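Local coordinates for selenium-binding protein (Sulfolobus tokodaii, PDB 2ECE) that is of unknown function but belongs to the selenium-binding protein family, folds as a beta propeller and may bind selenium, at residues R390-Y402 with L414-S426. Numbering follows the deposited sequence.
Sequences RDGRRVYVTNSLY and LKGWMVKLNANPS
Val395 and Val397 pair with Leu421 and Val419 through reciprocal backbone hydrogen bonds, joining strands 394-398 and 417-423 as the two middle strands of a four-stranded antiparallel propeller blade. Past the last of these pairs, the side chain of Asn399 takes over the backbone's role. Its ND2 donates almost straight to Lys415 O (2.9 Å, 170°), while OD1 accepts the longer bond from Trp417 N (3.2 Å). With CG set between its own N and carbonyl carbon (chi1 62°), the amide lies stacked on one face of the Trp417 indole, planes 22° apart, and CB makes a CH-pi contact 3.7 Å from the centroid of the six-membered ring. The indole rim meets Val397, whose CG1 lies 3.9 Å from CZ3; Val397 CG2 packs against Leu421 CD1. The Tyr396 ring and the Lys420 chain run alongside each other on the other sheet face, CE1 to CD 3.9 Å, and one water links Tyr396 OH to Lys420 NZ, which also bonds to Tyr57 OH. Glu25 also binds Tyr396 OH and forms a salt bridge with Arg394, which could offset the nearby positive charges. The contact thus illustrates how one buried amide, held by two bonds across the contact and a ring face, can carry cross-strand hydrogen bonding past the last regular backbone pair.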
ATOM      1  N   ARG A 390      14.007   6.963   0.246  1.00 23.22           N
ATOM      2  CA  ARG A 390      13.832   8.383   0.498  1.00 25.79           C
ATOM      3  C   ARG A 390      14.581   9.248  -0.505  1.00 27.23           C
ATOM      4  O   ARG A 390      14.088  10.313  -0.883  1.00 28.31           O
ATOM      5  CB  ARG A 390      14.253   8.723   1.932  1.00 27.25           C
ATOM      6  CG  ARG A 390      13.138   8.479   2.937  1.00 28.05           C
ATOM      7  CD  ARG A 390      13.577   8.618   4.387  1.00 30.52           C
ATOM      8  NE  ARG A 390      14.496   7.564   4.804  1.00 30.37           N
ATOM      9  CZ  ARG A 390      15.820   7.647   4.722  1.00 32.42           C
ATOM     10  NH1 ARG A 390      16.389   8.745   4.237  1.00 34.77           N
ATOM     11  NH2 ARG A 390      16.575   6.635   5.125  1.00 32.76           N
ATOM     12  N   ASP A 391      15.751   8.797  -0.958  1.00 27.45           N
ATOM     13  CA  ASP A 391      16.504   9.591  -1.926  1.00 26.32           C
ATOM     14  C   ASP A 391      15.892   9.472  -3.313  1.00 25.94           C
ATOM     15  O   ASP A 391      16.324  10.148  -4.247  1.00 25.66           O
ATOM     16  CB  ASP A 391      17.996   9.202  -1.954  1.00 25.80           C
ATOM     17  CG  ASP A 391      18.241   7.765  -2.406  1.00 26.87           C
ATOM     18  OD1 ASP A 391      17.356   7.159  -3.046  1.00 25.42           O
ATOM     19  OD2 ASP A 391      19.348   7.246  -2.132  1.00 26.37           O
ATOM     20  N   GLY A 392      14.881   8.611  -3.435  1.00 24.43           N
ATOM     21  CA  GLY A 392      14.188   8.431  -4.700  1.00 22.64           C
ATOM     22  C   GLY A 392      14.881   7.659  -5.811  1.00 24.05           C
ATOM     23  O   GLY A 392      14.336   7.551  -6.911  1.00 23.69           O
ATOM     24  N   ARG A 393      16.060   7.107  -5.538  1.00 24.99           N
ATOM     25  CA  ARG A 393      16.809   6.371  -6.556  1.00 26.33           C
ATOM     26  C   ARG A 393      16.471   4.885  -6.702  1.00 26.78           C
ATOM     27  O   ARG A 393      16.733   4.295  -7.750  1.00 27.25           O
ATOM     28  CB  ARG A 393      18.310   6.514  -6.290  1.00 27.37           C
ATOM     29  CG  ARG A 393      18.784   7.959  -6.239  1.00 29.42           C
ATOM     30  CD  ARG A 393      20.206   8.064  -5.711  1.00 32.44           C
ATOM     31  NE  ARG A 393      20.596   9.457  -5.490  1.00 33.47           N
ATOM     32  CZ  ARG A 393      20.960  10.299  -6.454  1.00 34.31           C
ATOM     33  NH1 ARG A 393      20.998   9.894  -7.721  1.00 32.18           N
ATOM     34  NH2 ARG A 393      21.277  11.552  -6.151  1.00 33.89           N
ATOM     35  N   ARG A 394      15.883   4.280  -5.672  1.00 25.46           N
ATOM     36  CA  ARG A 394      15.559   2.853  -5.721  1.00 24.34           C
ATOM     37  C   ARG A 394      14.074   2.563  -5.497  1.00 24.52           C
ATOM     38  O   ARG A 394      13.448   3.128  -4.597  1.00 21.13           O
ATOM     39  CB  ARG A 394      16.393   2.106  -4.672  1.00 23.47           C
ATOM     40  CG  ARG A 394      17.906   2.350  -4.792  1.00 23.17           C
ATOM     41  CD  ARG A 394      18.660   1.862  -3.562  1.00 22.87           C
ATOM     42  NE  ARG A 394      18.373   2.672  -2.377  1.00 23.91           N
ATOM     43  CZ  ARG A 394      18.855   3.896  -2.163  1.00 25.36           C
ATOM     44  NH1 ARG A 394      19.660   4.471  -3.051  1.00 24.21           N
ATOM     45  NH2 ARG A 394      18.538   4.549  -1.051  1.00 22.62           N
ATOM     46  N   VAL A 395      13.516   1.684  -6.329  1.00 22.89           N
ATOM     47  CA  VAL A 395      12.114   1.298  -6.213  1.00 23.51           C
ATOM     48  C   VAL A 395      12.062  -0.211  -6.003  1.00 22.30           C
ATOM     49  O   VAL A 395      12.586  -0.975  -6.810  1.00 24.07           O
ATOM     50  CB  VAL A 395      11.305   1.642  -7.487  1.00 22.81           C
ATOM     51  CG1 VAL A 395       9.827   1.301  -7.271  1.00 24.92           C
ATOM     52  CG2 VAL A 395      11.461   3.115  -7.832  1.00 21.86           C
ATOM     53  N   TYR A 396      11.457  -0.638  -4.902  1.00 21.11           N
ATOM     54  CA  TYR A 396      11.348  -2.057  -4.604  1.00 19.70           C
ATOM     55  C   TYR A 396       9.971  -2.517  -5.072  1.00 19.76           C
ATOM     56  O   TYR A 396       8.986  -1.795  -4.925  1.00 18.81           O
ATOM     57  CB  TYR A 396      11.548  -2.278  -3.110  1.00 20.32           C
ATOM     58  CG  TYR A 396      12.937  -1.880  -2.649  1.00 22.24           C
ATOM     59  CD1 TYR A 396      14.008  -2.766  -2.758  1.00 22.37           C
ATOM     60  CD2 TYR A 396      13.193  -0.598  -2.149  1.00 21.40           C
ATOM     61  CE1 TYR A 396      15.298  -2.389  -2.381  1.00 22.21           C
ATOM     62  CE2 TYR A 396      14.485  -0.212  -1.770  1.00 21.26           C
ATOM     63  CZ  TYR A 396      15.528  -1.111  -1.888  1.00 21.32           C
ATOM     64  OH  TYR A 396      16.798  -0.749  -1.491  1.00 22.50           O
ATOM     65  N   VAL A 397       9.908  -3.718  -5.636  1.00 19.68           N
ATOM     66  CA  VAL A 397       8.662  -4.239  -6.186  1.00 19.14           C
ATOM     67  C   VAL A 397       8.345  -5.674  -5.764  1.00 18.49           C
ATOM     68  O   VAL A 397       9.216  -6.543  -5.837  1.00 18.79           O
ATOM     69  CB  VAL A 397       8.723  -4.222  -7.731  1.00 19.98           C
ATOM     70  CG1 VAL A 397       7.347  -4.498  -8.314  1.00 18.55           C
ATOM     71  CG2 VAL A 397       9.286  -2.886  -8.226  1.00 17.48           C
ATOM     72  N   THR A 398       7.114  -5.916  -5.309  1.00 16.36           N
ATOM     73  CA  THR A 398       6.680  -7.273  -4.950  1.00 16.99           C
ATOM     74  C   THR A 398       5.486  -7.608  -5.860  1.00 16.74           C
ATOM     75  O   THR A 398       5.001  -6.731  -6.578  1.00 17.70           O
ATOM     76  CB  THR A 398       6.311  -7.418  -3.458  1.00 15.94           C
ATOM     77  OG1 THR A 398       5.270  -6.493  -3.117  1.00 16.64           O
ATOM     78  CG2 THR A 398       7.552  -7.183  -2.594  1.00 18.07           C
ATOM     79  N   ASN A 399       4.976  -8.834  -5.806  1.00 15.83           N
ATOM     80  CA  ASN A 399       3.949  -9.233  -6.779  1.00 18.21           C
ATOM     81  C   ASN A 399       2.592  -9.806  -6.390  1.00 19.09           C
ATOM     82  O   ASN A 399       1.819 -10.182  -7.277  1.00 20.23           O
ATOM     83  CB  ASN A 399       4.601 -10.211  -7.755  1.00 17.78           C
ATOM     84  CG  ASN A 399       5.082 -11.475  -7.063  1.00 21.09           C
ATOM     85  OD1 ASN A 399       5.528 -11.433  -5.910  1.00 19.32           O
ATOM     86  ND2 ASN A 399       4.999 -12.605  -7.760  1.00 18.59           N
ATOM     87  N   SER A 400       2.290  -9.892  -5.102  1.00 19.51           N
ATOM     88  CA  SER A 400       1.012 -10.442  -4.681  1.00 19.42           C
ATOM     89  C   SER A 400      -0.002  -9.353  -4.330  1.00 20.78           C
ATOM     90  O   SER A 400       0.353  -8.333  -3.749  1.00 19.60           O
ATOM     91  CB  SER A 400       1.221 -11.365  -3.483  1.00 17.88           C
ATOM     92  OG  SER A 400      -0.022 -11.806  -2.977  1.00 21.31           O
ATOM     93  N   LEU A 401      -1.267  -9.588  -4.678  1.00 20.36           N
ATOM     94  CA  LEU A 401      -2.337  -8.634  -4.405  1.00 19.42           C
ATOM     95  C   LEU A 401      -3.198  -9.099  -3.231  1.00 19.78           C
ATOM     96  O   LEU A 401      -3.358  -8.391  -2.237  1.00 17.61           O
ATOM     97  CB  LEU A 401      -3.226  -8.456  -5.649  1.00 18.61           C
ATOM     98  CG  LEU A 401      -4.445  -7.529  -5.507  1.00 21.16           C
ATOM     99  CD1 LEU A 401      -3.978  -6.109  -5.210  1.00 19.97           C
ATOM    100  CD2 LEU A 401      -5.280  -7.558  -6.784  1.00 21.74           C
ATOM    101  N   TYR A 402      -3.758 -10.296  -3.367  1.00 19.30           N
ATOM    102  CA  TYR A 402      -4.610 -10.882  -2.338  1.00 19.04           C
ATOM    103  C   TYR A 402      -4.767 -12.384  -2.641  1.00 20.18           C
ATOM    104  O   TYR A 402      -5.046 -12.774  -3.773  1.00 20.39           O
ATOM    105  CB  TYR A 402      -5.974 -10.170  -2.320  1.00 17.75           C
ATOM    106  CG  TYR A 402      -6.875 -10.596  -1.175  1.00 20.35           C
ATOM    107  CD1 TYR A 402      -7.694 -11.722  -1.287  1.00 20.37           C
ATOM    108  CD2 TYR A 402      -6.865  -9.910   0.041  1.00 18.28           C
ATOM    109  CE1 TYR A 402      -8.479 -12.158  -0.211  1.00 20.40           C
ATOM    110  CE2 TYR A 402      -7.643 -10.335   1.118  1.00 18.73           C
ATOM    111  CZ  TYR A 402      -8.446 -11.460   0.985  1.00 19.26           C
ATOM    112  OH  TYR A 402      -9.214 -11.890   2.045  1.00 21.52           O
ATOM    113  N   LEU A 414       0.949 -18.068  -7.965  1.00 30.09           N
ATOM    114  CA  LEU A 414       1.811 -16.909  -7.763  1.00 26.76           C
ATOM    115  C   LEU A 414       2.809 -17.164  -6.651  1.00 25.57           C
ATOM    116  O   LEU A 414       2.430 -17.499  -5.528  1.00 26.40           O
ATOM    117  CB  LEU A 414       0.972 -15.674  -7.425  1.00 26.06           C
ATOM    118  CG  LEU A 414       1.646 -14.295  -7.446  1.00 24.37           C
ATOM    119  CD1 LEU A 414       0.610 -13.255  -7.796  1.00 23.84           C
ATOM    120  CD2 LEU A 414       2.295 -13.987  -6.105  1.00 22.34           C
ATOM    121  N   LYS A 415       4.089 -17.026  -6.983  1.00 23.88           N
ATOM    122  CA  LYS A 415       5.162 -17.209  -6.017  1.00 24.70           C
ATOM    123  C   LYS A 415       5.836 -15.853  -5.846  1.00 23.97           C
ATOM    124  O   LYS A 415       6.118 -15.154  -6.828  1.00 22.79           O
ATOM    125  CB  LYS A 415       6.146 -18.264  -6.521  1.00 26.62           C
ATOM    126  CG  LYS A 415       5.522 -19.659  -6.571  1.00 29.16           C
ATOM    127  CD  LYS A 415       6.445 -20.681  -7.202  1.00 33.06           C
ATOM    128  CE  LYS A 415       5.750 -22.034  -7.301  1.00 35.92           C
ATOM    129  NZ  LYS A 415       6.603 -23.035  -8.008  1.00 38.75           N
ATOM    130  N   GLY A 416       6.091 -15.485  -4.596  1.00 23.96           N
ATOM    131  CA  GLY A 416       6.673 -14.187  -4.313  1.00 21.77           C
ATOM    132  C   GLY A 416       8.116 -13.900  -4.669  1.00 22.01           C
ATOM    133  O   GLY A 416       8.997 -14.766  -4.595  1.00 21.97           O
ATOM    134  N   TRP A 417       8.340 -12.655  -5.072  1.00 20.77           N
ATOM    135  CA  TRP A 417       9.666 -12.156  -5.389  1.00 20.51           C
ATOM    136  C   TRP A 417       9.727 -10.683  -5.029  1.00 21.43           C
ATOM    137  O   TRP A 417       8.704 -10.058  -4.723  1.00 20.75           O
ATOM    138  CB  TRP A 417      10.039 -12.338  -6.883  1.00 19.84           C
ATOM    139  CG  TRP A 417       8.999 -11.987  -7.948  1.00 21.54           C
ATOM    140  CD1 TRP A 417       8.308 -12.876  -8.728  1.00 21.93           C
ATOM    141  CD2 TRP A 417       8.605 -10.676  -8.403  1.00 21.31           C
ATOM    142  NE1 TRP A 417       7.527 -12.211  -9.636  1.00 22.01           N
ATOM    143  CE2 TRP A 417       7.686 -10.861  -9.463  1.00 22.36           C
ATOM    144  CE3 TRP A 417       8.943  -9.367  -8.024  1.00 23.54           C
ATOM    145  CZ2 TRP A 417       7.099  -9.789 -10.148  1.00 22.41           C
ATOM    146  CZ3 TRP A 417       8.357  -8.296  -8.707  1.00 21.67           C
ATOM    147  CH2 TRP A 417       7.446  -8.517  -9.758  1.00 24.25           C
ATOM    148  N   MET A 418      10.938 -10.144  -5.020  1.00 21.63           N
ATOM    149  CA  MET A 418      11.126  -8.729  -4.769  1.00 22.47           C
ATOM    150  C   MET A 418      12.184  -8.276  -5.746  1.00 21.81           C
ATOM    151  O   MET A 418      13.289  -8.820  -5.793  1.00 20.33           O
ATOM    152  CB  MET A 418      11.583  -8.432  -3.346  1.00 22.92           C
ATOM    153  CG  MET A 418      11.863  -6.941  -3.170  1.00 24.42           C
ATOM    154  SD  MET A 418      11.787  -6.310  -1.501  1.00 27.61           S
ATOM    155  CE  MET A 418      13.123  -7.188  -0.788  1.00 19.66           C
ATOM    156  N   VAL A 419      11.814  -7.292  -6.546  1.00 21.52           N
ATOM    157  CA  VAL A 419      12.694  -6.754  -7.558  1.00 22.94           C
ATOM    158  C   VAL A 419      13.088  -5.331  -7.206  1.00 24.73           C
ATOM    159  O   VAL A 419      12.316  -4.602  -6.569  1.00 23.95           O
ATOM    160  CB  VAL A 419      11.979  -6.776  -8.925  1.00 23.37           C
ATOM    161  CG1 VAL A 419      12.591  -5.758  -9.870  1.00 24.02           C
ATOM    162  CG2 VAL A 419      12.063  -8.178  -9.520  1.00 21.31           C
ATOM    163  N   LYS A 420      14.298  -4.944  -7.604  1.00 24.23           N
ATOM    164  CA  LYS A 420      14.763  -3.591  -7.361  1.00 23.54           C
ATOM    165  C   LYS A 420      14.917  -2.876  -8.693  1.00 23.59           C
ATOM    166  O   LYS A 420      15.442  -3.437  -9.658  1.00 23.27           O
ATOM    167  CB  LYS A 420      16.097  -3.567  -6.613  1.00 23.45           C
ATOM    168  CG  LYS A 420      16.596  -2.138  -6.405  1.00 24.51           C
ATOM    169  CD  LYS A 420      17.711  -2.009  -5.370  1.00 28.59           C
ATOM    170  CE  LYS A 420      19.091  -2.303  -5.937  1.00 27.12           C
ATOM    171  NZ  LYS A 420      20.170  -1.874  -4.989  1.00 23.82           N
ATOM    172  N   LEU A 421      14.435  -1.642  -8.737  1.00 23.51           N
ATOM    173  CA  LEU A 421      14.521  -0.820  -9.931  1.00 23.90           C
ATOM    174  C   LEU A 421      15.401   0.370  -9.582  1.00 25.69           C
ATOM    175  O   LEU A 421      15.403   0.833  -8.445  1.00 24.79           O
ATOM    176  CB  LEU A 421      13.135  -0.316 -10.335  1.00 23.11           C
ATOM    177  CG  LEU A 421      12.022  -1.342 -10.558  1.00 23.57           C
ATOM    178  CD1 LEU A 421      10.748  -0.620 -10.976  1.00 22.58           C
ATOM    179  CD2 LEU A 421      12.447  -2.335 -11.632  1.00 23.54           C
ATOM    180  N   ASN A 422      16.161   0.853 -10.555  1.00 26.75           N
ATOM    181  CA  ASN A 422      17.016   2.007 -10.337  1.00 28.47           C
ATOM    182  C   ASN A 422      16.324   3.156 -11.058  1.00 28.36           C
ATOM    183  O   ASN A 422      16.175   3.129 -12.278  1.00 27.96           O
ATOM    184  CB  ASN A 422      18.408   1.750 -10.917  1.00 28.80           C
ATOM    185  CG  ASN A 422      19.174   0.691 -10.138  1.00 29.88           C
ATOM    186  OD1 ASN A 422      19.674  -0.276 -10.713  1.00 32.42           O
ATOM    187  ND2 ASN A 422      19.276   0.874  -8.824  1.00 28.52           N
ATOM    188  N   ALA A 423      15.870   4.148 -10.298  1.00 29.24           N
ATOM    189  CA  ALA A 423      15.169   5.286 -10.884  1.00 30.76           C
ATOM    190  C   ALA A 423      16.092   6.484 -11.064  1.00 31.80           C
ATOM    191  O   ALA A 423      16.900   6.802 -10.185  1.00 32.95           O
ATOM    192  CB  ALA A 423      13.981   5.669 -10.017  1.00 29.66           C
ATOM    193  N   ASN A 424      15.955   7.145 -12.206  1.00 32.02           N
ATOM    194  CA  ASN A 424      16.773   8.305 -12.533  1.00 32.46           C
ATOM    195  C   ASN A 424      16.118   9.594 -12.049  1.00 31.63           C
ATOM    196  O   ASN A 424      15.008   9.927 -12.463  1.00 32.41           O
ATOM    197  CB  ASN A 424      16.987   8.378 -14.047  1.00 33.01           C
ATOM    198  CG  ASN A 424      18.034   9.401 -14.437  1.00 34.37           C
ATOM    199  OD1 ASN A 424      17.964  10.563 -14.034  1.00 34.25           O
ATOM    200  ND2 ASN A 424      19.013   8.975 -15.230  1.00 33.98           N
ATOM    201  N   PRO A 425      16.803  10.339 -11.169  1.00 32.85           N
ATOM    202  CA  PRO A 425      16.278  11.600 -10.633  1.00 33.34           C
ATOM    203  C   PRO A 425      15.802  12.588 -11.703  1.00 33.29           C
ATOM    204  O   PRO A 425      15.034  13.508 -11.414  1.00 33.03           O
ATOM    205  CB  PRO A 425      17.449  12.141  -9.805  1.00 33.77           C
ATOM    206  CG  PRO A 425      18.662  11.484 -10.437  1.00 33.26           C
ATOM    207  CD  PRO A 425      18.168  10.091 -10.676  1.00 32.85           C
ATOM    208  N   SER A 426      16.243  12.401 -12.941  1.00 32.69           N
ATOM    209  CA  SER A 426      15.824  13.300 -14.012  1.00 34.34           C
ATOM    210  C   SER A 426      15.077  12.567 -15.116  1.00 34.15           C
ATOM    211  O   SER A 426      15.060  13.009 -16.266  1.00 34.67           O
ATOM    212  CB  SER A 426      17.037  14.033 -14.600  1.00 33.79           C
ATOM    213  OG  SER A 426      17.647  14.856 -13.619  1.00 34.22           O
TER
HETATM  214  O   HOH W   1      19.346  -1.606  -2.362  1.00 24.52           O